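Local coordinates for ARO (armadillo repeats only protein) (Plasmodium falciparum Santa Lucia, PDB 5EWP), which probably acts as a protein-binding armadillo-repeat scaffold in the translocation and attachment of rhoptries to the apical pole of the malaria parasite, at residues V28-V32 / A81-G87; F31-C35 / S62-L66; C35-I41 / P55-L61. One frame throughout, in Å; residues are numbered along the deposited sequence.

After helix 14-25 the chain forms helix 28-34, then runs through a long irregular loop into helix 58-70 and turns into helix 77-84. Each contact closes a loop on this path. Contact 3 joins 35-41 to 55-61 and shuts the smallest loop; it is nested inside the loop closed by contact 2, between 31-35 and 62-66, which pins helix 28-34 to helix 58-70. Contact 1 closes the widest loop, bringing the end of helix 77-84 back to 28-32. The segments of contacts 1 and 2 overlap at Phe31 and Val32, and Val32 touches both partners; contacts 2 and 3 share Cys35, so one short helix and its exit tie together the N-terminal end of the armadillo array.

Contact 1: V28-V32 / A81-G87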
# COMPACT_ATOMS: atom_id res chain seq x y z
N VAL A 28 -20.52 -7.88 1.61
CA VAL A 28 -19.55 -6.87 1.19
C VAL A 28 -20.13 -5.46 1.24
O VAL A 28 -19.51 -4.56 1.81
CB VAL A 28 -19.02 -7.17 -0.24
CG1 VAL A 28 -18.23 -5.99 -0.77
CG2 VAL A 28 -18.16 -8.41 -0.21
N GLN A 29 -21.30 -5.25 0.65
CA GLN A 29 -21.88 -3.91 0.60
C GLN A 29 -22.15 -3.36 2.00
O GLN A 29 -21.96 -2.16 2.26
CB GLN A 29 -23.18 -3.88 -0.21
CG GLN A 29 -23.75 -2.48 -0.39
CD GLN A 29 -22.83 -1.58 -1.20
OE1 GLN A 29 -22.74 -1.71 -2.43
NE2 GLN A 29 -22.15 -0.66 -0.53
N GLU A 30 -22.61 -4.22 2.89
CA GLU A 30 -22.91 -3.75 4.25
C GLU A 30 -21.62 -3.38 5.00
O GLU A 30 -21.57 -2.36 5.70
CB GLU A 30 -23.69 -4.81 5.02
CG GLU A 30 -24.21 -4.37 6.36
CD GLU A 30 -25.24 -3.26 6.29
OE1 GLU A 30 -25.78 -2.98 5.20
OE2 GLU A 30 -25.54 -2.68 7.36
N PHE A 31 -20.58 -4.18 4.83
CA PHE A 31 -19.27 -3.83 5.39
C PHE A 31 -18.80 -2.46 4.86
O PHE A 31 -18.31 -1.65 5.62
CB PHE A 31 -18.22 -4.90 5.06
CG PHE A 31 -18.24 -6.10 5.99
CD1 PHE A 31 -18.36 -5.93 7.37
CD2 PHE A 31 -18.13 -7.39 5.49
CE1 PHE A 31 -18.36 -7.03 8.22
CE2 PHE A 31 -18.15 -8.49 6.33
CZ PHE A 31 -18.26 -8.31 7.70
N VAL A 32 -18.93 -2.21 3.56
CA VAL A 32 -18.54 -0.90 3.04
C VAL A 32 -19.36 0.23 3.69
O VAL A 32 -18.80 1.26 4.09
CB VAL A 32 -18.67 -0.87 1.50
CG1 VAL A 32 -18.43 0.53 0.96
CG2 VAL A 32 -17.65 -1.82 0.92
N ALA A 81 -16.14 -7.30 -6.20
CA ALA A 81 -17.34 -6.98 -5.43
C ALA A 81 -17.11 -5.73 -4.56
O ALA A 81 -17.99 -4.89 -4.40
CB ALA A 81 -17.75 -8.16 -4.56
N ILE A 82 -15.91 -5.64 -4.00
CA ILE A 82 -15.58 -4.51 -3.15
C ILE A 82 -15.53 -3.21 -3.96
O ILE A 82 -16.07 -2.20 -3.56
CB ILE A 82 -14.26 -4.76 -2.41
CG1 ILE A 82 -14.49 -5.88 -1.39
CG2 ILE A 82 -13.77 -3.47 -1.70
CD1 ILE A 82 -13.22 -6.46 -0.76
N ARG A 83 -14.93 -3.26 -5.15
CA ARG A 83 -14.93 -2.06 -5.99
C ARG A 83 -16.36 -1.64 -6.32
O ARG A 83 -16.71 -0.47 -6.22
CB ARG A 83 -14.15 -2.30 -7.29
CG ARG A 83 -14.15 -1.08 -8.22
CD ARG A 83 -13.48 -1.40 -9.55
NE ARG A 83 -14.27 -2.34 -10.34
CZ ARG A 83 -13.97 -3.62 -10.54
NH1 ARG A 83 -12.88 -4.16 -10.00
NH2 ARG A 83 -14.78 -4.38 -11.28
N GLU A 84 -17.18 -2.61 -6.71
CA GLU A 84 -18.54 -2.33 -7.17
C GLU A 84 -19.44 -1.83 -6.05
O GLU A 84 -20.47 -1.21 -6.29
CB GLU A 84 -19.12 -3.57 -7.82
CG GLU A 84 -18.50 -3.84 -9.20
CD GLU A 84 -18.76 -5.25 -9.69
OE1 GLU A 84 -19.35 -6.05 -8.93
OE2 GLU A 84 -18.39 -5.56 -10.85
N ALA A 85 -19.01 -2.07 -4.82
CA ALA A 85 -19.74 -1.64 -3.64
C ALA A 85 -19.29 -0.25 -3.19
O ALA A 85 -19.65 0.22 -2.11
CB ALA A 85 -19.55 -2.66 -2.50
N ASN A 86 -18.48 0.39 -4.04
CA ASN A 86 -17.89 1.71 -3.77
C ASN A 86 -16.85 1.67 -2.65
O ASN A 86 -16.56 2.69 -2.00
CB ASN A 86 -18.98 2.74 -3.45
CG ASN A 86 -18.50 4.17 -3.60
OD1 ASN A 86 -17.79 4.49 -4.56
ND2 ASN A 86 -18.84 5.02 -2.64
N GLY A 87 -16.26 0.51 -2.42
CA GLY A 87 -15.25 0.38 -1.37
C GLY A 87 -14.03 1.28 -1.53
O GLY A 87 -13.48 1.77 -0.55
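Val28 meets Ile82 with the two side chains crossed at about a right angle, CG1 of Val28 lying 3.8 Å from CG1 of Ile82. A chi1 of 169° sets Val28 CG1 anti to the backbone N, where it also meets Ala85 CB at 4.0 Å. One turn on, Val32 straddles the helix end: its CG2 packs on Ala85 CB, while its CG1 lies 3.3 Å from Ala85 O and reaches on to Gly87 CA. The segment 81-87 holds a Schellman motif, in which Asn86, with positive phi, ends helix 77-84. Ile82 O there accepts from both Ala85 N and Gly87 N, which arrive from opposite faces of its carbonyl plane, and the chain turns directly into helix 87-95 of this largely helical armadillo-repeat fold. The Gln29 chain, bent at chi2 (64°), brings its amide to Ala85, where NE2 donates to Ala85 O at 3.1 Å, with an N-H...O angle of 148° and the donor tilted from the carbonyl plane; the same NE2 makes a weak bond to Asn33 OD1. Beside this grip, OE1 of Gln29 rests 3.3 Å from Ala85 CB.

Contact 2: F31-C35 / S62-L66; sequences FVNLC and SATQL
Helix-on-helix packing within the armadillo array brings helix 28-34 against helix 58-70, with Phe31 and Leu66 carrying much of the contact. The CB of Phe31 sits 3.6 Å from CG of Leu66, and the ring beyond it extends along helix 58-70 to Gln65. There the aliphatic start of the glutamine lies over one ring face: Gln65 CB is 3.9 Å from the Phe31 centroid and 15° off the ring normal, a CH-pi contact. With chi1 at -82°, Phe31 carries its ring opposite the carbonyl carbon, on the flank where Gln65 CB can reach it. The Gln65 amide continues past the ring, its plane turned 36° from it. Ser62 OG approaches the ring edge, near its plane, and also meets Leu34 CB at 3.3 Å; this buried hydroxyl is hydrogen-bonded to Ile58 O one turn earlier in its own helix. The two methyls of Leu66 serve different partners. CD2 lies against Phe31 CB, whereas CD1 touches Val32 CG2 at 3.6 Å and Cys35 SG at 3.8 Å. The same sulfur packs on Ala63 CB, 4.0 Å away. Around this buried contact, helix 14-25 brings Phe19 to the Phe31 ring, and helix 87-95 supplies Val90 to Val32 and Cys35 and Phe91 to Leu66.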
# COMPACT_ATOMS: atom_id res chain seq x y z
N PHE A 31 -20.58 -4.18 4.83
CA PHE A 31 -19.27 -3.83 5.39
C PHE A 31 -18.80 -2.46 4.86
O PHE A 31 -18.31 -1.65 5.62
CB PHE A 31 -18.22 -4.90 5.06
CG PHE A 31 -18.24 -6.10 5.99
CD1 PHE A 31 -18.36 -5.93 7.37
CD2 PHE A 31 -18.13 -7.39 5.49
CE1 PHE A 31 -18.36 -7.03 8.22
CE2 PHE A 31 -18.15 -8.49 6.33
CZ PHE A 31 -18.26 -8.31 7.70
N VAL A 32 -18.93 -2.21 3.56
CA VAL A 32 -18.54 -0.90 3.04
C VAL A 32 -19.36 0.23 3.69
O VAL A 32 -18.80 1.26 4.09
CB VAL A 32 -18.67 -0.87 1.50
CG1 VAL A 32 -18.43 0.53 0.96
CG2 VAL A 32 -17.65 -1.82 0.92
N ASN A 33 -20.67 0.03 3.82
CA ASN A 33 -21.53 1.02 4.45
C ASN A 33 -21.17 1.24 5.90
O ASN A 33 -21.33 2.35 6.43
CB ASN A 33 -23.00 0.60 4.37
CG ASN A 33 -23.51 0.54 2.95
OD1 ASN A 33 -23.00 1.23 2.07
ND2 ASN A 33 -24.54 -0.27 2.72
N LEU A 34 -20.68 0.18 6.54
CA LEU A 34 -20.33 0.22 7.96
C LEU A 34 -18.96 0.86 8.23
O LEU A 34 -18.64 1.18 9.38
CB LEU A 34 -20.36 -1.20 8.53
CG LEU A 34 -21.74 -1.77 8.83
CD1 LEU A 34 -21.58 -3.21 9.21
CD2 LEU A 34 -22.41 -0.97 9.97
N CYS A 35 -18.15 1.06 7.19
CA CYS A 35 -16.84 1.66 7.41
C CYS A 35 -16.92 3.04 8.06
O CYS A 35 -16.00 3.46 8.76
CB CYS A 35 -16.06 1.75 6.10
SG CYS A 35 -15.38 0.20 5.51
N SER A 62 -14.81 -3.12 10.16
CA SER A 62 -15.45 -3.45 8.89
C SER A 62 -14.43 -3.34 7.75
O SER A 62 -14.38 -4.20 6.88
CB SER A 62 -16.63 -2.52 8.65
OG SER A 62 -17.65 -2.73 9.63
N ALA A 63 -13.62 -2.29 7.78
CA ALA A 63 -12.53 -2.14 6.81
C ALA A 63 -11.59 -3.34 6.90
O ALA A 63 -11.10 -3.83 5.88
CB ALA A 63 -11.78 -0.83 7.05
N THR A 64 -11.34 -3.82 8.12
CA THR A 64 -10.47 -4.97 8.30
C THR A 64 -11.10 -6.25 7.70
O THR A 64 -10.43 -7.03 7.05
CB THR A 64 -10.12 -5.18 9.78
OG1 THR A 64 -9.53 -3.98 10.29
CG2 THR A 64 -9.16 -6.33 9.94
N GLN A 65 -12.40 -6.46 7.90
CA GLN A 65 -13.03 -7.65 7.32
C GLN A 65 -13.00 -7.58 5.80
O GLN A 65 -12.85 -8.61 5.13
CB GLN A 65 -14.47 -7.81 7.79
CG GLN A 65 -14.61 -8.00 9.32
CD GLN A 65 -13.81 -9.19 9.85
OE1 GLN A 65 -13.28 -9.13 10.96
NE2 GLN A 65 -13.74 -10.27 9.08
N LEU A 66 -13.15 -6.38 5.25
CA LEU A 66 -13.08 -6.20 3.79
C LEU A 66 -11.67 -6.53 3.29
O LEU A 66 -11.50 -7.18 2.25
CB LEU A 66 -13.48 -4.78 3.39
CG LEU A 66 -14.98 -4.50 3.48
CD1 LEU A 66 -15.30 -3.00 3.43
CD2 LEU A 66 -15.76 -5.27 2.39

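Contact 3: C35-I41 / P55-L61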
# COMPACT_ATOMS: atom_id res chain seq x y z
N CYS A 35 -18.15 1.06 7.19
CA CYS A 35 -16.84 1.66 7.41
C CYS A 35 -16.92 3.04 8.06
O CYS A 35 -16.00 3.46 8.76
CB CYS A 35 -16.06 1.75 6.10
SG CYS A 35 -15.38 0.20 5.51
N SER A 36 -18.03 3.75 7.85
CA SER A 36 -18.19 5.07 8.44
C SER A 36 -18.60 5.02 9.92
O SER A 36 -18.61 6.04 10.60
CB SER A 36 -19.21 5.89 7.64
OG SER A 36 -20.48 5.27 7.65
N SER A 37 -18.95 3.84 10.42
CA SER A 37 -19.42 3.72 11.80
C SER A 37 -18.35 4.14 12.79
O SER A 37 -17.20 3.72 12.69
CB SER A 37 -19.86 2.29 12.12
OG SER A 37 -20.20 2.23 13.50
N THR A 38 -18.73 4.99 13.74
CA THR A 38 -17.84 5.41 14.82
C THR A 38 -18.17 4.68 16.12
O THR A 38 -17.67 5.03 17.19
CB THR A 38 -17.91 6.93 15.04
OG1 THR A 38 -19.23 7.29 15.48
CG2 THR A 38 -17.59 7.66 13.74
N CYS A 39 -19.02 3.66 16.03
CA CYS A 39 -19.41 2.88 17.20
C CYS A 39 -18.18 2.19 17.83
O CYS A 39 -17.51 1.40 17.17
CB CYS A 39 -20.48 1.85 16.81
SG CYS A 39 -21.07 0.84 18.15
N GLU A 40 -17.87 2.53 19.08
CA GLU A 40 -16.68 1.98 19.75
C GLU A 40 -16.85 0.49 20.00
O GLU A 40 -17.96 0.02 20.26
CB GLU A 40 -16.41 2.74 21.06
CG GLU A 40 -15.92 4.17 20.82
CD GLU A 40 -15.61 4.94 22.10
OE1 GLU A 40 -15.76 4.37 23.20
OE2 GLU A 40 -15.21 6.13 21.98
N ILE A 41 -15.76 -0.26 19.90
CA ILE A 41 -15.78 -1.66 20.29
C ILE A 41 -14.82 -1.90 21.44
O ILE A 41 -13.99 -1.04 21.76
CB ILE A 41 -15.43 -2.60 19.12
CG1 ILE A 41 -14.01 -2.32 18.60
CG2 ILE A 41 -16.42 -2.42 17.98
CD1 ILE A 41 -13.61 -3.19 17.41
N PRO A 55 -8.35 -2.34 15.45
CA PRO A 55 -9.59 -1.59 15.21
C PRO A 55 -10.22 -1.15 16.53
O PRO A 55 -10.30 -1.95 17.46
CB PRO A 55 -10.47 -2.61 14.47
CG PRO A 55 -9.48 -3.45 13.71
CD PRO A 55 -8.30 -3.59 14.66
N LYS A 56 -10.64 0.12 16.60
CA LYS A 56 -11.20 0.66 17.83
C LYS A 56 -12.69 0.97 17.68
O LYS A 56 -13.38 1.29 18.66
CB LYS A 56 -10.44 1.93 18.25
CG LYS A 56 -8.95 1.69 18.49
CD LYS A 56 -8.23 2.88 19.15
CE LYS A 56 -8.77 4.24 18.69
NZ LYS A 56 -8.07 4.80 17.49
N THR A 57 -13.17 0.85 16.45
CA THR A 57 -14.57 1.09 16.10
C THR A 57 -15.09 0.07 15.11
O THR A 57 -14.30 -0.60 14.44
CB THR A 57 -14.80 2.50 15.48
OG1 THR A 57 -13.94 2.64 14.34
CG2 THR A 57 -14.50 3.62 16.48
N ILE A 58 -16.41 -0.03 14.99
CA ILE A 58 -17.01 -0.91 13.99
C ILE A 58 -16.53 -0.51 12.58
O ILE A 58 -16.33 -1.36 11.72
CB ILE A 58 -18.55 -0.87 14.08
CG1 ILE A 58 -19.01 -1.61 15.33
CG2 ILE A 58 -19.20 -1.48 12.85
CD1 ILE A 58 -18.71 -3.09 15.28
N GLY A 59 -16.33 0.79 12.37
CA GLY A 59 -15.83 1.28 11.09
C GLY A 59 -14.49 0.68 10.70
O GLY A 59 -14.32 0.15 9.60
N ALA A 60 -13.52 0.76 11.60
CA ALA A 60 -12.21 0.17 11.31
C ALA A 60 -12.28 -1.36 11.23
O ALA A 60 -11.55 -1.98 10.46
CB ALA A 60 -11.20 0.60 12.35
N LEU A 61 -13.14 -1.96 12.04
CA LEU A 61 -13.29 -3.41 12.03
C LEU A 61 -13.88 -3.90 10.70
O LEU A 61 -13.51 -4.96 10.19
CB LEU A 61 -14.18 -3.83 13.18
CG LEU A 61 -14.27 -5.33 13.45
CD1 LEU A 61 -12.91 -5.92 13.76
CD2 LEU A 61 -15.25 -5.56 14.58
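Backbone meets backbone where the loop after helix 28-34 runs beside the residues leading into helix 58-70, with Glu40 and Thr57 forming a single beta bridge. Ile58 N donates to Cys39 O at 2.8 Å, almost in line with the carbonyl, and Ile41 N donates to Lys56 O at 3.1 Å from above that carbonyl's plane. A weaker bond joins Gly59 N to Ser37 O. Loop carbonyls thus accept from Ile58 N and, weakly, Gly59 N at the start of helix 58-70 in this armadillo-repeat protein. Thr57 is the N-cap: its OG1, turned by a chi1 of 56° to lie between backbone N and carbonyl carbon, accepts a weak bond from Ala60 N. On the loop side, Ser37 forms an ST turn, its OG accepting from Cys39 N; Asp15 of helix 14-25 also bonds this hydroxyl. Ser37 OG rests against Ile58 CB, while Cys39 CB meets CG1 of the same isoleucine.

Ile41 is the main apolar side chain from the loop and crosses Ile58 at about a right angle. Its CG2 approaches Ile58 CD1 at 3.6 Å, whereas the other branch reaches past Lys56 to put CD1 3.5 Å from Pro55 O and 4.0 Å from CD2 of Leu61. Arg102 of helix 100-113 lies nearby and donates to Cys35 O, while Lys56 makes salt bridges with Glu99 and Asp101. Gly59, without a side chain, lets the carbonyl oxygens of Cys35 and Ser37 come close to its CA, and Cys35 O stands 3.2 Å from Gly59 CA.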